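Local coordinates for gala protein type 1, 3 or 4 (Legionella pneumophila subsp. pneumophila, PDB 4XA9), which is a leucine-rich-repeat protein that probably binds small GTPases and may activate their GTPase activity, at residues L191-N196 with L204-N209. Numbering follows the deposited sequence. Where two conformers were deposited one is given.
Sequences LILGKN and LHFANN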
ATOM      1  N   LEU A 191       8.641   7.039  14.307  1.00 18.62           N
ATOM      2  CA  LEU A 191       8.594   7.867  13.111  1.00 19.96           C
ATOM      3  C   LEU A 191       8.970   7.034  11.894  1.00 19.90           C
ATOM      4  O   LEU A 191      10.001   6.364  11.872  1.00 16.19           O
ATOM      5  CB  LEU A 191       9.524   9.079  13.260  1.00 18.71           C
ATOM      6  CG  LEU A 191       9.671  10.076  12.104  1.00 17.89           C
ATOM      7  CD1 LEU A 191       8.337  10.718  11.740  1.00 16.61           C
ATOM      8  CD2 LEU A 191      10.699  11.141  12.478  1.00 14.46           C
ATOM      9  N   ILE A 192       8.108   7.058  10.888  1.00 20.81           N
ATOM     10  CA  ILE A 192       8.358   6.315   9.665  1.00 18.88           C
ATOM     11  C   ILE A 192       8.331   7.276   8.490  1.00 19.46           C
ATOM     12  O   ILE A 192       7.319   7.941   8.249  1.00 20.75           O
ATOM     13  CB  ILE A 192       7.325   5.193   9.469  1.00 19.86           C
ATOM     14  CG1 ILE A 192       7.436   4.180  10.618  1.00 18.91           C
ATOM     15  CG2 ILE A 192       7.510   4.520   8.105  1.00 17.88           C
ATOM     16  CD1 ILE A 192       6.495   2.973  10.498  1.00 21.97           C
ATOM     17  N   LEU A 193       9.454   7.351   7.778  1.00 16.04           N
ATOM     18  CA  LEU A 193       9.620   8.273   6.661  1.00 18.08           C
ATOM     19  C   LEU A 193      10.259   7.584   5.465  1.00 20.66           C
ATOM     20  O   LEU A 193      11.235   8.082   4.898  1.00 21.37           O
ATOM     21  CB  LEU A 193      10.475   9.479   7.071  1.00 17.14           C
ATOM     22  CG  LEU A 193       9.849  10.468   8.061  1.00 20.36           C
ATOM     23  CD1 LEU A 193      10.889  11.454   8.576  1.00 22.15           C
ATOM     24  CD2 LEU A 193       8.685  11.210   7.409  1.00 18.32           C
ATOM     25  N   GLY A 194       9.721   6.459   5.074  1.00 19.61           N
ATOM     26  CA  GLY A 194      10.199   5.723   3.952  1.00 18.51           C
ATOM     27  C   GLY A 194       9.830   6.332   2.611  1.00 19.53           C
ATOM     28  O   GLY A 194       8.913   7.078   2.515  1.00 18.50           O
ATOM     29  N   LYS A 195      10.647   5.976   1.642  1.00 18.52           N
ATOM     30  CA  LYS A 195      10.262   6.371   0.223  0.53 22.59           C
ATOM     31  C   LYS A 195      10.174   7.905   0.010  1.00 18.73           C
ATOM     32  O   LYS A 195       9.216   8.410  -0.586  1.00 22.10           O
ATOM     33  CB  LYS A 195       9.068   5.675  -0.256  0.53 25.28           C
ATOM     34  CG  LYS A 195       8.932   5.417  -1.721  0.53 28.12           C
ATOM     35  CD  LYS A 195       9.831   4.335  -2.201  0.53 32.53           C
ATOM     36  CE  LYS A 195       9.516   3.981  -3.625  0.53 35.52           C
ATOM     37  NZ  LYS A 195       8.794   2.690  -3.648  0.53 35.42           N
ATOM     38  N   ASN A 196      11.031   8.690   0.622  1.00 19.01           N
ATOM     39  CA  ASN A 196      11.029  10.122   0.513  1.00 20.21           C
ATOM     40  C   ASN A 196      12.363  10.549  -0.154  1.00 25.45           C
ATOM     41  O   ASN A 196      12.911   9.819  -0.862  1.00 24.33           O
ATOM     42  CB  ASN A 196      10.815  10.779   1.859  1.00 19.16           C
ATOM     43  CG  ASN A 196       9.357  10.788   2.291  1.00 20.04           C
ATOM     44  OD1 ASN A 196       8.497  11.144   1.546  1.00 18.38           O
ATOM     45  ND2 ASN A 196       9.116  10.357   3.492  1.00 18.21           N
ATOM     46  N   LEU A 204      22.476  13.096  11.427  1.00 22.71           N
ATOM     47  CA  LEU A 204      23.046  13.622  12.662  1.00 22.36           C
ATOM     48  C   LEU A 204      21.921  14.051  13.606  1.00 20.94           C
ATOM     49  O   LEU A 204      21.949  13.758  14.801  1.00 22.47           O
ATOM     50  CB  LEU A 204      23.996  14.796  12.388  1.00 21.37           C
ATOM     51  CG  LEU A 204      24.487  15.527  13.637  1.00 25.05           C
ATOM     52  CD1 LEU A 204      25.241  14.571  14.540  1.00 27.52           C
ATOM     53  CD2 LEU A 204      25.355  16.730  13.273  1.00 25.02           C
ATOM     54  N   HIS A 205      20.909  14.708  13.059  1.00 19.43           N
ATOM     55  CA  HIS A 205      19.788  15.162  13.874  1.00 22.30           C
ATOM     56  C   HIS A 205      18.987  14.005  14.460  1.00 24.21           C
ATOM     57  O   HIS A 205      18.449  14.124  15.564  1.00 25.29           O
ATOM     58  CB  HIS A 205      18.885  16.081  13.056  1.00 26.40           C
ATOM     59  CG  HIS A 205      19.579  17.321  12.591  1.00 31.03           C
ATOM     60  ND1 HIS A 205      19.686  18.450  13.374  1.00 32.96           N
ATOM     61  CD2 HIS A 205      20.232  17.600  11.437  1.00 32.90           C
ATOM     62  CE1 HIS A 205      20.361  19.376  12.718  1.00 34.58           C
ATOM     63  NE2 HIS A 205      20.705  18.885  11.540  1.00 34.58           N
ATOM     64  N   PHE A 206      18.912  12.887  13.739  1.00 22.07           N
ATOM     65  CA  PHE A 206      18.249  11.703  14.283  1.00 23.48           C
ATOM     66  C   PHE A 206      19.159  10.993  15.286  1.00 21.74           C
ATOM     67  O   PHE A 206      18.682  10.377  16.233  1.00 20.31           O
ATOM     68  CB  PHE A 206      17.832  10.726  13.170  1.00 20.41           C
ATOM     69  CG  PHE A 206      16.613  11.162  12.390  1.00 17.47           C
ATOM     70  CD1 PHE A 206      15.374  11.293  13.010  1.00 17.65           C
ATOM     71  CD2 PHE A 206      16.702  11.416  11.031  1.00 17.57           C
ATOM     72  CE1 PHE A 206      14.258  11.687  12.289  1.00 20.17           C
ATOM     73  CE2 PHE A 206      15.592  11.810  10.304  1.00 21.71           C
ATOM     74  CZ  PHE A 206      14.364  11.945  10.938  1.00 22.31           C
ATOM     75  N   ALA A 207      20.470  11.058  15.079  1.00 22.03           N
ATOM     76  CA  ALA A 207      21.389  10.489  16.059  1.00 21.94           C
ATOM     77  C   ALA A 207      21.285  11.251  17.381  1.00 23.31           C
ATOM     78  O   ALA A 207      21.434  10.670  18.457  1.00 25.47           O
ATOM     79  CB  ALA A 207      22.828  10.508  15.544  1.00 20.58           C
ATOM     80  N   ASN A 208      21.017  12.550  17.306  1.00 21.61           N
ATOM     81  CA  ASN A 208      20.945  13.352  18.527  1.00 26.94           C
ATOM     82  C   ASN A 208      19.522  13.485  19.084  1.00 27.04           C
ATOM     83  O   ASN A 208      19.310  14.101  20.131  1.00 29.80           O
ATOM     84  CB  ASN A 208      21.556  14.736  18.286  1.00 26.77           C
ATOM     85  CG  ASN A 208      23.076  14.689  18.163  1.00 27.47           C
ATOM     86  OD1 ASN A 208      23.723  13.769  18.667  1.00 25.05           O
ATOM     87  ND2 ASN A 208      23.648  15.693  17.510  1.00 23.65           N
ATOM     88  N   ASN A 209      18.554  12.907  18.382  1.00 22.28           N
ATOM     89  CA  ASN A 209      17.195  12.786  18.898  1.00 22.02           C
ATOM     90  C   ASN A 209      17.176  11.936  20.170  1.00 28.04           C
ATOM     91  O   ASN A 209      17.897  10.940  20.267  1.00 28.82           O
ATOM     92  CB  ASN A 209      16.281  12.175  17.827  1.00 22.26           C
ATOM     93  CG  ASN A 209      14.883  11.880  18.342  1.00 21.08           C
ATOM     94  OD1 ASN A 209      14.665  10.882  19.026  1.00 23.90           O
ATOM     95  ND2 ASN A 209      13.927  12.731  17.991  1.00 18.80           N
TER
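F206 of helix 203-207 reaches L191 and L193 of strand 190-192 and the turn after it. This is the hydrophobic interior of a leucine-rich repeat, where the strand lines the concave side of the solenoid and the helix the convex side. The two elements belong to a beta-alpha-beta unit that runs on into strand 214-216. The backbones stay well apart, with CA of L191 and CA of F206 10.5 Å from each other, so the aromatic side chain bridges the gap. CB of F206 leaves the helix toward the strand. CG lies anti to the carbonyl carbon (chi1 -76°), which sends the ring inward. Farther along the ring, CE1 of F206 comes 3.6 Å from CD2 of L191. That methyl sits at the ring edge, near its plane, and not over a face. At the tip, CZ of F206 is 4.1 Å from CD2 of L191. CD1 of L193 approaches obliquely, 4.2 Å from CZ of F206. L191 places its methyl there with CG anti to the backbone N, and its side chain crosses that of F206 at about a right angle. No hydrogen bond joins the two segments, and all three touching residues are buried. A183 of helix 176-184 and L215 of strand 214-216 also pack on F206. In the turn after the strand, N196 is held by backbone groups. Its OD1 accepts from the backbone N of C172 and V174, and its ND2 donates to O of A169. A further, weak bond runs from ND2 of N196 to O of L193, 3.4 Å long with an N-H...O angle of 145°.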